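Local coordinates for protein putative aldehyde dehydrogenase (Burkholderia cenocepacia, PDB 4YWE) that probably oxidises aldehydes with NAD or NADP as electron acceptor, as other members of the aldehyde dehydrogenase family do, and carries bound calcium and magnesium ions, at residues A41-G46 with D185-V190; A219-H224 with D228-T233; P305-L310 with L395-F400; G329-A334 with Q338-F343; G465-F470 with Y474-L479. All coordinates share one frame; numbering follows the deposited sequence.

Interaction 1. Residues A41-G46 with D185-V190; sequences ATIARG and DACLSV. With CA (calcium ion), chain K.
The two-stranded antiparallel hairpin of residues 28-33 and 38-44 lies here against the N-terminal end of helix 188-200, next to a calcium site, and Ile43 and Leu188 make the central contact. Ile43 works with two branches: CG2 comes 3.9 Å from CD2 of Leu188, and CD1 reaches SG of Cys187 at 3.8 Å. CG1 of Ile43 sits between the backbone N and the carbonyl carbon (chi1 53°), which swings CG2 to the side of the N; the sulfur thus rests against both CG2 and CD1. Leu188 divides its two methyls along one face of the strand: CD1 meets CB of Ala41 at 4.1 Å, CD2 takes Ile43. All of this is apolar; no hydrogen bond joins the two segments.

Just before the helix, the carbonyl O of Asp185 binds the calcium ion at 2.6 Å, and two waters bind it at 2.4 and 2.5 Å. Val32 O, from the same hairpin, and Asp99 OD1 are the other protein ligands, while Asp99 OD2 accepts hydrogen bonds from the N atoms of Cys187, the N-cap residue, and Leu188. One carboxylate thereby serves both metal and helix start. On the hairpin side Ile43 also packs on Ile29 and Val31 of strand 28-33, and Leu188 is covered in addition by Ile95 of helix 89-100.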
# COMPACT_ATOMS: atom_id res chain seq x y z
N ALA A 41 8.20 -40.70 25.60
CA ALA A 41 7.67 -40.91 24.25
C ALA A 41 8.79 -41.07 23.24
O ALA A 41 9.97 -40.94 23.58
CB ALA A 41 6.76 -39.75 23.86
N THR A 42 8.43 -41.36 21.99
CA THR A 42 9.39 -41.48 20.91
C THR A 42 8.89 -40.80 19.64
O THR A 42 7.68 -40.75 19.40
CB THR A 42 9.71 -42.96 20.58
OG1 THR A 42 8.49 -43.64 20.25
CG2 THR A 42 10.37 -43.65 21.76
N ILE A 43 9.81 -40.29 18.84
CA ILE A 43 9.47 -39.72 17.54
C ILE A 43 10.22 -40.47 16.45
O ILE A 43 11.24 -41.11 16.72
CB ILE A 43 9.78 -38.21 17.47
CG1 ILE A 43 11.23 -37.94 17.89
CG2 ILE A 43 8.81 -37.43 18.34
CD1 ILE A 43 11.61 -36.48 17.86
N ALA A 44 9.72 -40.40 15.23
CA ALA A 44 10.37 -41.03 14.09
C ALA A 44 11.69 -40.34 13.77
O ALA A 44 11.76 -39.12 13.68
CB ALA A 44 9.45 -41.01 12.87
N ARG A 45 12.74 -41.14 13.60
CA ARG A 45 14.04 -40.61 13.21
C ARG A 45 14.08 -40.40 11.70
O ARG A 45 14.49 -41.29 10.95
CB ARG A 45 15.17 -41.55 13.66
CG ARG A 45 16.57 -41.04 13.35
CD ARG A 45 17.63 -41.97 13.89
NE ARG A 45 18.98 -41.50 13.59
CZ ARG A 45 20.09 -42.07 14.02
NH1 ARG A 45 20.03 -43.15 14.79
NH2 ARG A 45 21.28 -41.57 13.69
N GLY A 46 13.64 -39.23 11.27
CA GLY A 46 13.53 -38.93 9.85
C GLY A 46 14.84 -38.83 9.10
O GLY A 46 15.81 -38.26 9.60
N ASP A 185 14.28 -31.98 20.12
CA ASP A 185 14.21 -31.81 21.56
C ASP A 185 12.79 -31.50 22.03
O ASP A 185 12.46 -31.70 23.19
CB ASP A 185 15.17 -30.72 22.02
CG ASP A 185 16.62 -31.18 22.02
OD1 ASP A 185 16.91 -32.20 22.68
OD2 ASP A 185 17.45 -30.54 21.35
N ALA A 186 11.96 -31.01 21.11
CA ALA A 186 10.55 -30.73 21.41
C ALA A 186 9.75 -30.50 20.12
O ALA A 186 9.97 -29.52 19.42
CB ALA A 186 10.42 -29.52 22.33
N CYS A 187 8.82 -31.41 19.83
CA CYS A 187 8.02 -31.29 18.61
C CYS A 187 6.69 -32.02 18.69
O CYS A 187 5.97 -32.12 17.69
CB CYS A 187 8.81 -31.81 17.41
SG CYS A 187 9.26 -33.56 17.48
N LEU A 188 6.34 -32.53 19.87
CA LEU A 188 5.12 -33.32 20.01
C LEU A 188 3.86 -32.47 19.83
O LEU A 188 2.84 -32.96 19.36
CB LEU A 188 5.08 -34.01 21.38
CG LEU A 188 5.96 -35.25 21.52
CD1 LEU A 188 5.68 -35.96 22.83
CD2 LEU A 188 5.75 -36.19 20.34
N SER A 189 3.94 -31.19 20.20
CA SER A 189 2.80 -30.30 20.06
C SER A 189 2.47 -30.07 18.59
O SER A 189 1.30 -30.07 18.21
CB SER A 189 3.08 -28.96 20.75
OG SER A 189 4.14 -28.26 20.12
N VAL A 190 3.51 -29.90 17.78
CA VAL A 190 3.36 -29.64 16.35
C VAL A 190 2.63 -30.79 15.65
O VAL A 190 1.79 -30.56 14.77
CB VAL A 190 4.73 -29.38 15.70
CG1 VAL A 190 4.63 -29.46 14.18
CG2 VAL A 190 5.27 -28.03 16.13
CA CA K . 11.46 -32.87 25.27
O HOH W 1 13.43 -31.96 26.38
O HOH W 2 13.02 -34.46 24.03

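Interaction 2. Residues A219-H224 with D228-T233; sequences AALARH and DHISFT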
# COMPACT_ATOMS: atom_id res chain seq x y z
N ALA A 219 18.96 -31.35 7.56
CA ALA A 219 19.91 -31.14 6.47
C ALA A 219 19.31 -31.59 5.14
O ALA A 219 19.50 -30.93 4.11
CB ALA A 219 21.21 -31.89 6.74
N ALA A 220 18.59 -32.70 5.16
CA ALA A 220 17.97 -33.24 3.95
C ALA A 220 16.96 -32.26 3.36
O ALA A 220 16.80 -32.18 2.15
CB ALA A 220 17.31 -34.58 4.25
N LEU A 221 16.28 -31.53 4.24
CA LEU A 221 15.33 -30.51 3.80
C LEU A 221 16.07 -29.37 3.11
O LEU A 221 15.70 -28.96 2.01
CB LEU A 221 14.53 -29.98 5.00
CG LEU A 221 13.40 -28.97 4.77
CD1 LEU A 221 12.33 -29.13 5.84
CD2 LEU A 221 13.92 -27.53 4.78
N ALA A 222 17.13 -28.88 3.75
CA ALA A 222 17.88 -27.74 3.25
C ALA A 222 18.58 -28.05 1.92
O ALA A 222 18.82 -27.15 1.12
CB ALA A 222 18.90 -27.29 4.29
N ARG A 223 18.89 -29.32 1.70
CA ARG A 223 19.57 -29.74 0.47
C ARG A 223 18.59 -30.03 -0.67
O ARG A 223 18.99 -30.06 -1.83
CB ARG A 223 20.41 -30.99 0.72
CG ARG A 223 21.56 -30.82 1.71
CD ARG A 223 22.35 -32.12 1.81
NE ARG A 223 23.20 -32.17 2.99
CZ ARG A 223 24.47 -31.78 3.01
NH1 ARG A 223 25.04 -31.29 1.91
NH2 ARG A 223 25.18 -31.87 4.13
N HIS A 224 17.33 -30.25 -0.33
CA HIS A 224 16.36 -30.73 -1.32
C HIS A 224 16.03 -29.68 -2.37
O HIS A 224 15.65 -28.56 -2.04
CB HIS A 224 15.08 -31.20 -0.63
CG HIS A 224 14.32 -32.24 -1.40
ND1 HIS A 224 13.58 -31.94 -2.52
CD2 HIS A 224 14.21 -33.57 -1.21
CE1 HIS A 224 13.04 -33.05 -2.99
NE2 HIS A 224 13.40 -34.05 -2.22
N ASP A 228 11.14 -24.50 -2.57
CA ASP A 228 11.29 -23.22 -3.24
C ASP A 228 11.67 -22.09 -2.29
O ASP A 228 12.15 -21.04 -2.73
CB ASP A 228 10.00 -22.87 -3.98
CG ASP A 228 9.56 -23.97 -4.92
OD1 ASP A 228 10.26 -24.21 -5.93
OD2 ASP A 228 8.51 -24.59 -4.65
N HIS A 229 11.46 -22.30 -1.00
CA HIS A 229 11.77 -21.29 0.01
C HIS A 229 11.88 -21.94 1.38
O HIS A 229 11.13 -22.86 1.71
CB HIS A 229 10.70 -20.19 0.02
CG HIS A 229 10.82 -19.25 1.18
ND1 HIS A 229 11.59 -18.10 1.13
CD2 HIS A 229 10.27 -19.27 2.42
CE1 HIS A 229 11.50 -17.47 2.29
NE2 HIS A 229 10.71 -18.16 3.08
N ILE A 230 12.82 -21.45 2.19
CA ILE A 230 13.04 -22.03 3.51
C ILE A 230 12.88 -20.97 4.60
O ILE A 230 13.45 -19.88 4.51
CB ILE A 230 14.43 -22.69 3.61
CG1 ILE A 230 14.56 -23.81 2.58
CG2 ILE A 230 14.67 -23.23 5.01
CD1 ILE A 230 15.90 -24.52 2.61
N SER A 231 12.10 -21.30 5.62
CA SER A 231 11.96 -20.46 6.79
C SER A 231 12.71 -21.07 7.96
O SER A 231 12.28 -22.08 8.52
CB SER A 231 10.48 -20.26 7.15
OG SER A 231 10.34 -19.53 8.35
N PHE A 232 13.84 -20.47 8.32
CA PHE A 232 14.68 -21.02 9.38
C PHE A 232 14.63 -20.20 10.66
O PHE A 232 14.64 -18.97 10.62
CB PHE A 232 16.14 -21.14 8.91
CG PHE A 232 17.07 -21.67 9.96
CD1 PHE A 232 17.28 -23.04 10.09
CD2 PHE A 232 17.75 -20.81 10.81
CE1 PHE A 232 18.14 -23.53 11.05
CE2 PHE A 232 18.60 -21.31 11.78
CZ PHE A 232 18.80 -22.67 11.90
N THR A 233 14.58 -20.89 11.79
CA THR A 233 14.69 -20.27 13.10
C THR A 233 15.56 -21.13 14.00
O THR A 233 15.20 -22.25 14.34
CB THR A 233 13.31 -20.07 13.76
OG1 THR A 233 12.49 -19.25 12.92
CG2 THR A 233 13.48 -19.39 15.12
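Ile230 of strand 229-233 reaches toward Leu221 and Ala222 of helix 214-223, a helix followed, after a short turn, by this strand of the mixed sheet. In an aldehyde dehydrogenase this is probably part of the Rossmann-like cofactor-binding domain, and the glycine-containing turn just before the helix is consistent with that.

The tight part is a single methyl. CD1 of Ile230 lies 3.8 Å from CA of Ala222, against the helix backbone itself, and 4.4 Å from CB of the same residue. CD2 of Leu221 comes to 4.2 Å from the same methyl. The side chain of Ile230 is extended at its end (chi2 -180°), which carries CD1 straight out from the strand to the helix. Leu221 must lean over to meet it: its CB does not point at the strand, but CG lies opposite the backbone N (chi1 -176°) and brings CD2 across. Both side chains are buried. Ile230 also packs on Val253 of the adjacent strand 253-256 and on Ala246 of helix 236-246, and Leu221 touches Ile154 of strand 139-155.

The looser side is the end of the helix and the turn beyond it. Arg223 is exposed, and its CB points away from the strand, while His224 and Asp228 take their partners elsewhere: Asp228 OD2 forms a salt bridge with Arg59 and His224 NE2 a hydrogen bond with Glu52. The last helical turn closes with Arg223 N bonded to Ala219 O at 3.0 Å and His224 N to Leu221 O at 3.1 Å.

Interaction 3. Residues P305-L310 with L395-F400; sequences PLVERL and LAAMRF
Leu310 and Val307 of helix 303-315 pack on Leu395 and Ala397 of strand 394-400, and between residues 305-310 and 395-400 the contact is wholly apolar. Leu310 CD1 approaches Leu395 CD2 to 4.3 Å, methyl to methyl, and one helical turn earlier Val307 CG2 lies 4.5 Å from CB of Ala397. The spacing suits the two elements: Val307 and Leu310, three residues apart, share a helix face, and Leu395 and Ala397, two apart, share a face of the strand. The large-to-large pair fills one end of the contact; at the other, Ala397 meets Val307 where their CA atoms are 7.6 Å apart. Leu395 reaches its partner because CG stands opposite the backbone N (chi1 178°), sending the branch out from the sheet.

No hydrogen bond joins the two segments; the helix bonds within itself and the strand to its sheet neighbours. Leu310 N binds Leu306 O at 2.8 Å and Arg309 N binds Pro305 O at 3.2 Å, while Leu395 and Ala397 are bonded to strand 374-376 and Ala396 to strand 293-299.

Charge remains at the margins: Arg309 turns to Asp272 in a salt bridge, on helix 271-283. That helix also covers Leu310, through Leu275 and Leu278, while Leu395 and Ala397 both touch Val296 of strand 293-299. This layer of helix on sheet is consistent with the catalytic domain of the family, away from the metal sites and the predicted active-site residue. With no polar group crossing it, the contact depends on shape and on the burial of methyl groups, not on directed bonds.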
# COMPACT_ATOMS: atom_id res chain seq x y z
N PRO A 305 20.02 1.92 42.38
CA PRO A 305 18.66 1.62 42.87
C PRO A 305 17.93 0.54 42.08
O PRO A 305 17.25 -0.29 42.68
CB PRO A 305 17.94 2.97 42.74
CG PRO A 305 19.02 3.98 42.84
CD PRO A 305 20.19 3.37 42.14
N LEU A 306 18.05 0.56 40.76
CA LEU A 306 17.34 -0.40 39.92
C LEU A 306 17.93 -1.81 40.05
O LEU A 306 17.21 -2.80 40.00
CB LEU A 306 17.34 0.04 38.46
CG LEU A 306 16.56 -0.84 37.48
CD1 LEU A 306 15.13 -1.03 37.96
CD2 LEU A 306 16.58 -0.24 36.08
N VAL A 307 19.25 -1.88 40.22
CA VAL A 307 19.92 -3.16 40.42
C VAL A 307 19.44 -3.81 41.72
O VAL A 307 19.18 -5.02 41.76
CB VAL A 307 21.45 -3.00 40.42
CG1 VAL A 307 22.13 -4.23 41.01
CG2 VAL A 307 21.96 -2.74 39.01
N GLU A 308 19.30 -3.01 42.77
CA GLU A 308 18.83 -3.50 44.06
C GLU A 308 17.40 -4.02 43.96
O GLU A 308 17.05 -5.01 44.60
CB GLU A 308 18.93 -2.41 45.12
N ARG A 309 16.58 -3.34 43.17
CA ARG A 309 15.20 -3.77 42.96
C ARG A 309 15.15 -5.01 42.08
O ARG A 309 14.30 -5.88 42.26
CB ARG A 309 14.36 -2.64 42.36
CG ARG A 309 14.26 -1.42 43.25
CD ARG A 309 13.43 -0.31 42.60
NE ARG A 309 12.03 -0.69 42.44
CZ ARG A 309 11.05 0.18 42.18
NH1 ARG A 309 11.32 1.47 42.06
NH2 ARG A 309 9.80 -0.25 42.04
N LEU A 310 16.07 -5.09 41.12
CA LEU A 310 16.18 -6.28 40.28
C LEU A 310 16.71 -7.45 41.10
O LEU A 310 16.31 -8.59 40.90
CB LEU A 310 17.10 -6.02 39.08
CG LEU A 310 16.54 -5.17 37.93
CD1 LEU A 310 17.65 -4.81 36.95
CD2 LEU A 310 15.42 -5.90 37.22
N LEU A 395 20.60 -12.34 33.30
CA LEU A 395 20.51 -10.93 32.94
C LEU A 395 21.82 -10.20 33.25
O LEU A 395 22.31 -10.26 34.37
CB LEU A 395 19.35 -10.26 33.68
CG LEU A 395 19.17 -8.76 33.43
CD1 LEU A 395 18.93 -8.49 31.95
CD2 LEU A 395 18.04 -8.20 34.27
N ALA A 396 22.36 -9.52 32.25
CA ALA A 396 23.60 -8.76 32.42
C ALA A 396 23.28 -7.28 32.61
O ALA A 396 22.64 -6.66 31.76
CB ALA A 396 24.53 -8.97 31.24
N ALA A 397 23.74 -6.71 33.72
CA ALA A 397 23.47 -5.32 34.03
C ALA A 397 24.73 -4.46 33.99
O ALA A 397 25.80 -4.89 34.43
CB ALA A 397 22.81 -5.21 35.40
N MET A 398 24.59 -3.26 33.45
CA MET A 398 25.70 -2.30 33.37
C MET A 398 25.13 -0.89 33.21
O MET A 398 23.96 -0.73 32.87
CB MET A 398 26.63 -2.64 32.20
CG MET A 398 25.98 -2.49 30.84
SD MET A 398 26.96 -3.19 29.50
CE MET A 398 26.75 -4.94 29.81
N ARG A 399 25.96 0.12 33.45
CA ARG A 399 25.49 1.50 33.41
C ARG A 399 25.93 2.24 32.15
O ARG A 399 26.83 1.80 31.43
CB ARG A 399 25.99 2.26 34.65
CG ARG A 399 27.50 2.44 34.70
CD ARG A 399 27.92 3.21 35.94
NE ARG A 399 29.32 3.62 35.87
CZ ARG A 399 29.91 4.44 36.75
NH1 ARG A 399 29.21 4.94 37.76
NH2 ARG A 399 31.18 4.76 36.61
N PHE A 400 25.27 3.36 31.87
CA PHE A 400 25.68 4.27 30.81
C PHE A 400 25.50 5.72 31.26
O PHE A 400 24.67 6.01 32.12
CB PHE A 400 24.91 4.00 29.51
CG PHE A 400 23.43 4.29 29.59
CD1 PHE A 400 22.94 5.57 29.38
CD2 PHE A 400 22.53 3.27 29.84
CE1 PHE A 400 21.59 5.84 29.44
CE2 PHE A 400 21.17 3.53 29.90
CZ PHE A 400 20.70 4.81 29.70

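Interaction 4. Residues G329-A334 with Q338-F343; sequences GPLINA and QRVWDF
Leu331 and Val340 face each other where the loop after strand 318-319 runs into helix 334-349, so the contact is a loop folded back on the helix it leads into. Their CB atoms point at one another, and the two side chains pass at a slant. Only one methyl of each meets across the contact: CD1 of Leu331 touches CG2 of Val340 at 3.7 Å. In Leu331, CG lies beside the backbone N (chi1 -59°), and the chain then extends, which carries CD1 to the helix. In Val340, CG1 takes the position opposite the N, leaving CG2 as the branch turned to the loop. Both residues are buried.

The polar half is the helix start: Asn333 is the N-cap residue, and its OD1 accepts a hydrogen bond from Gln336 N. The side chain also reaches back through ND2 to Asp185 OD1, in a weak hydrogen bond next to the calcium-binding loop. Along the outer side Ala334 and Gln338 are exposed, and CB of Gln338 lies 3.4 Å from Ala334 O. That same carbonyl receives the backbone bond that joins the two segments: Gln338 N donates to Ala334 O at 2.9 Å, with an N-H...O angle of 156° and the donor tilted 27° from the carbonyl plane.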
# COMPACT_ATOMS: atom_id res chain seq x y z
N GLY A 329 10.76 -22.87 34.72
CA GLY A 329 10.91 -24.31 34.67
C GLY A 329 12.35 -24.71 34.39
O GLY A 329 13.25 -23.86 34.45
N PRO A 330 12.58 -25.99 34.08
CA PRO A 330 13.92 -26.47 33.73
C PRO A 330 14.32 -26.05 32.32
O PRO A 330 13.47 -25.61 31.55
CB PRO A 330 13.78 -27.99 33.83
CG PRO A 330 12.35 -28.24 33.47
CD PRO A 330 11.58 -27.07 34.05
N LEU A 331 15.60 -26.20 31.99
CA LEU A 331 16.07 -25.95 30.63
C LEU A 331 15.80 -27.18 29.78
O LEU A 331 15.45 -28.24 30.31
CB LEU A 331 17.55 -25.58 30.62
CG LEU A 331 17.90 -24.34 31.45
CD1 LEU A 331 19.37 -23.96 31.28
CD2 LEU A 331 16.99 -23.17 31.09
N ILE A 332 15.97 -27.05 28.47
CA ILE A 332 15.50 -28.08 27.54
C ILE A 332 16.28 -29.39 27.66
O ILE A 332 15.71 -30.47 27.47
CB ILE A 332 15.54 -27.54 26.09
CG1 ILE A 332 14.80 -28.50 25.14
CG2 ILE A 332 16.96 -27.29 25.62
CD1 ILE A 332 13.34 -28.68 25.47
N ASN A 333 17.57 -29.32 27.99
CA ASN A 333 18.38 -30.53 28.17
C ASN A 333 19.68 -30.26 28.91
O ASN A 333 19.93 -29.14 29.37
CB ASN A 333 18.68 -31.18 26.81
CG ASN A 333 19.31 -30.22 25.82
OD1 ASN A 333 20.08 -29.33 26.19
ND2 ASN A 333 18.99 -30.41 24.54
N ALA A 334 20.51 -31.29 29.03
CA ALA A 334 21.77 -31.20 29.76
C ALA A 334 22.81 -30.37 29.01
O ALA A 334 23.62 -29.68 29.62
CB ALA A 334 22.31 -32.59 30.05
N GLN A 338 24.56 -27.14 30.69
CA GLN A 338 26.01 -27.05 30.83
C GLN A 338 26.53 -25.77 30.19
O GLN A 338 27.48 -25.16 30.68
CB GLN A 338 26.69 -28.27 30.21
CG GLN A 338 28.21 -28.29 30.37
CD GLN A 338 28.65 -28.44 31.81
OE1 GLN A 338 29.45 -27.65 32.31
NE2 GLN A 338 28.14 -29.47 32.48
N ARG A 339 25.90 -25.36 29.09
CA ARG A 339 26.29 -24.15 28.38
C ARG A 339 26.07 -22.91 29.25
O ARG A 339 26.90 -22.00 29.27
CB ARG A 339 25.52 -24.02 27.07
CG ARG A 339 25.78 -22.73 26.32
CD ARG A 339 25.03 -22.68 25.00
NE ARG A 339 25.25 -21.42 24.30
CZ ARG A 339 26.29 -21.17 23.52
NH1 ARG A 339 27.22 -22.10 23.33
NH2 ARG A 339 26.41 -19.99 22.92
N VAL A 340 24.96 -22.89 29.97
CA VAL A 340 24.65 -21.79 30.88
C VAL A 340 25.64 -21.80 32.05
O VAL A 340 26.10 -20.75 32.49
CB VAL A 340 23.20 -21.88 31.39
CG1 VAL A 340 22.93 -20.78 32.42
CG2 VAL A 340 22.22 -21.77 30.23
N TRP A 341 25.97 -22.99 32.53
CA TRP A 341 26.94 -23.15 33.61
C TRP A 341 28.30 -22.57 33.23
O TRP A 341 28.98 -21.96 34.05
CB TRP A 341 27.10 -24.63 33.98
CG TRP A 341 25.97 -25.18 34.78
CD1 TRP A 341 24.99 -24.47 35.42
CD2 TRP A 341 25.69 -26.56 35.04
NE1 TRP A 341 24.12 -25.33 36.05
CE2 TRP A 341 24.53 -26.62 35.84
CE3 TRP A 341 26.32 -27.76 34.67
CZ2 TRP A 341 23.98 -27.82 36.27
CZ3 TRP A 341 25.77 -28.96 35.11
CH2 TRP A 341 24.62 -28.98 35.90
N ASP A 342 28.69 -22.77 31.97
CA ASP A 342 29.99 -22.30 31.49
C ASP A 342 30.04 -20.77 31.44
O ASP A 342 31.07 -20.17 31.74
CB ASP A 342 30.30 -22.89 30.12
CG ASP A 342 30.47 -24.39 30.16
OD1 ASP A 342 30.61 -24.95 31.27
OD2 ASP A 342 30.46 -25.02 29.08
N PHE A 343 28.92 -20.16 31.06
CA PHE A 343 28.82 -18.70 31.07
C PHE A 343 28.97 -18.15 32.48
O PHE A 343 29.74 -17.23 32.73
CB PHE A 343 27.48 -18.25 30.48
CG PHE A 343 27.50 -18.07 28.99
CD1 PHE A 343 27.99 -16.91 28.42
CD2 PHE A 343 27.03 -19.07 28.15
CE1 PHE A 343 28.00 -16.74 27.05
CE2 PHE A 343 27.04 -18.91 26.78
CZ PHE A 343 27.53 -17.74 26.23

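Interaction 5. Residues G465-F470 with Y474-L479; sequences GREKGF and YGFTAL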
# COMPACT_ATOMS: atom_id res chain seq x y z
N GLY A 465 15.42 -10.85 7.06
CA GLY A 465 14.05 -11.16 6.67
C GLY A 465 13.09 -10.90 7.81
O GLY A 465 13.51 -10.70 8.96
N ARG A 466 11.80 -10.89 7.51
CA ARG A 466 10.79 -10.60 8.52
C ARG A 466 9.67 -11.64 8.52
O ARG A 466 9.20 -12.07 7.47
CB ARG A 466 10.20 -9.20 8.29
CG ARG A 466 11.19 -8.06 8.44
CD ARG A 466 11.65 -7.91 9.88
NE ARG A 466 12.63 -6.83 10.04
CZ ARG A 466 13.94 -6.98 9.95
NH1 ARG A 466 14.46 -8.18 9.69
NH2 ARG A 466 14.75 -5.94 10.11
N GLU A 467 9.26 -12.04 9.72
CA GLU A 467 8.09 -12.89 9.88
C GLU A 467 7.16 -12.27 10.92
O GLU A 467 7.47 -11.21 11.47
CB GLU A 467 8.49 -14.32 10.26
CG GLU A 467 9.35 -15.00 9.20
CD GLU A 467 9.29 -16.51 9.25
OE1 GLU A 467 8.77 -17.06 10.25
OE2 GLU A 467 9.75 -17.16 8.29
N LYS A 468 6.02 -12.92 11.17
CA LYS A 468 4.89 -12.35 11.91
C LYS A 468 4.29 -11.16 11.15
O LYS A 468 4.90 -10.64 10.21
CB LYS A 468 5.29 -11.90 13.32
CG LYS A 468 5.93 -12.96 14.20
CD LYS A 468 6.14 -12.41 15.60
CE LYS A 468 7.02 -13.32 16.45
NZ LYS A 468 7.19 -12.77 17.82
N GLY A 469 3.10 -10.75 11.56
CA GLY A 469 2.43 -9.62 10.93
C GLY A 469 2.08 -9.85 9.47
O GLY A 469 2.35 -10.91 8.91
N PHE A 470 1.48 -8.84 8.85
CA PHE A 470 1.10 -8.92 7.44
C PHE A 470 2.33 -8.98 6.55
O PHE A 470 2.32 -9.64 5.50
CB PHE A 470 0.22 -7.72 7.06
CG PHE A 470 -0.54 -7.91 5.78
CD1 PHE A 470 0.05 -7.64 4.56
CD2 PHE A 470 -1.85 -8.35 5.81
CE1 PHE A 470 -0.66 -7.81 3.38
CE2 PHE A 470 -2.56 -8.53 4.63
CZ PHE A 470 -1.97 -8.26 3.42
N TYR A 474 4.87 -11.26 2.33
CA TYR A 474 5.72 -10.85 1.22
C TYR A 474 6.95 -11.75 1.11
O TYR A 474 7.51 -11.93 0.03
CB TYR A 474 6.15 -9.39 1.38
CG TYR A 474 4.99 -8.43 1.43
CD1 TYR A 474 4.24 -8.15 0.29
CD2 TYR A 474 4.64 -7.79 2.61
CE1 TYR A 474 3.18 -7.27 0.33
CE2 TYR A 474 3.58 -6.90 2.66
CZ TYR A 474 2.85 -6.65 1.52
OH TYR A 474 1.79 -5.77 1.56
N GLY A 475 7.37 -12.31 2.24
CA GLY A 475 8.48 -13.24 2.26
C GLY A 475 8.09 -14.63 1.79
O GLY A 475 8.94 -15.42 1.39
N PHE A 476 6.79 -14.92 1.84
CA PHE A 476 6.29 -16.23 1.43
C PHE A 476 5.64 -16.19 0.05
O PHE A 476 5.00 -17.16 -0.37
CB PHE A 476 5.29 -16.77 2.47
CG PHE A 476 5.94 -17.30 3.71
CD1 PHE A 476 6.66 -18.49 3.67
CD2 PHE A 476 5.84 -16.63 4.91
CE1 PHE A 476 7.26 -18.99 4.81
CE2 PHE A 476 6.44 -17.12 6.06
CZ PHE A 476 7.15 -18.30 6.01
N THR A 477 5.80 -15.07 -0.64
CA THR A 477 5.36 -14.98 -2.03
C THR A 477 6.48 -14.41 -2.90
O THR A 477 7.49 -13.93 -2.39
CB THR A 477 4.10 -14.09 -2.19
OG1 THR A 477 4.36 -12.77 -1.71
CG2 THR A 477 2.92 -14.69 -1.44
N ALA A 478 6.30 -14.48 -4.21
CA ALA A 478 7.23 -13.89 -5.17
C ALA A 478 6.47 -13.07 -6.20
O ALA A 478 5.45 -13.53 -6.73
CB ALA A 478 8.06 -14.97 -5.84
N LEU A 479 6.95 -11.87 -6.48
CA LEU A 479 6.24 -10.96 -7.36
C LEU A 479 6.41 -11.33 -8.83
O LEU A 479 7.52 -11.53 -9.31
CB LEU A 479 6.71 -9.52 -7.13
CG LEU A 479 5.82 -8.43 -7.75
CD1 LEU A 479 4.49 -8.35 -7.02
CD2 LEU A 479 6.52 -7.08 -7.75
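Glu467 and Phe476 meet where the loop after strand 463-464 folds against the short helix 472-475 and the start of strand 477-485, beside Glu256, the predicted active-site residue of this putative aldehyde dehydrogenase. From CB, Glu467 sends CG to the side of its backbone N (chi1 -62°), and the rest of the chain runs on extended through CD. CG and CD carry the carboxylate to the ring, and OE2 makes the contact, 3.6 Å from CZ and 4.0 Å from CE2 of Phe476. The side chains cross at about a right angle, with carboxylate and ring planes 51° apart. The main polar partner of OE2 is Ser231 OG, in a probable hydrogen bond whose modelled length is doubtfully short, while OE1 forms a long, weak ion pair with Arg166. The Phe476 ring is held further by Ala170 and Ala171 of helix 160-174.

An aromatic pair closes the other end. Phe470 and Tyr474 pass obliquely, CD1 of Phe470 lying 4.1 Å from CE2 of Tyr474. The Tyr474 hydroxyl approaches the edge of the Phe470 ring, near its plane, with OH 3.7 Å from CE1. Phe470 also packs on Lys127 of a third subunit.

Arg466 belongs to a subunit interface: its NE bonds to Leu479 O of the second subunit. Its NH1 bends back onto Gly465 O at 2.8 Å, standing above the carbonyl plane.

In the fold
From the N terminus, interaction 1 closes the longest loop, bringing hairpin 28-44 to the start of helix 188-200 across 138 mostly helical residues. Interaction 2 then closes a short helix-to-strand turn in the first mixed sheet. Interaction 3 closes a loop of 84 residues, laying helix 303-315 on strand 394-400 of the other mixed sheet, and interaction 4, a local loop-to-helix turn, nests inside it. Interaction 5, near the C terminus, is again local. Otherwise the contacts follow in series, without crossing. Two bridges connect them: interactions 1 and 4 touch beside the calcium, through Asp185 and Ile332, and interactions 2 and 5 meet where His229 packs on Phe476. Interaction 3 touches none of the others.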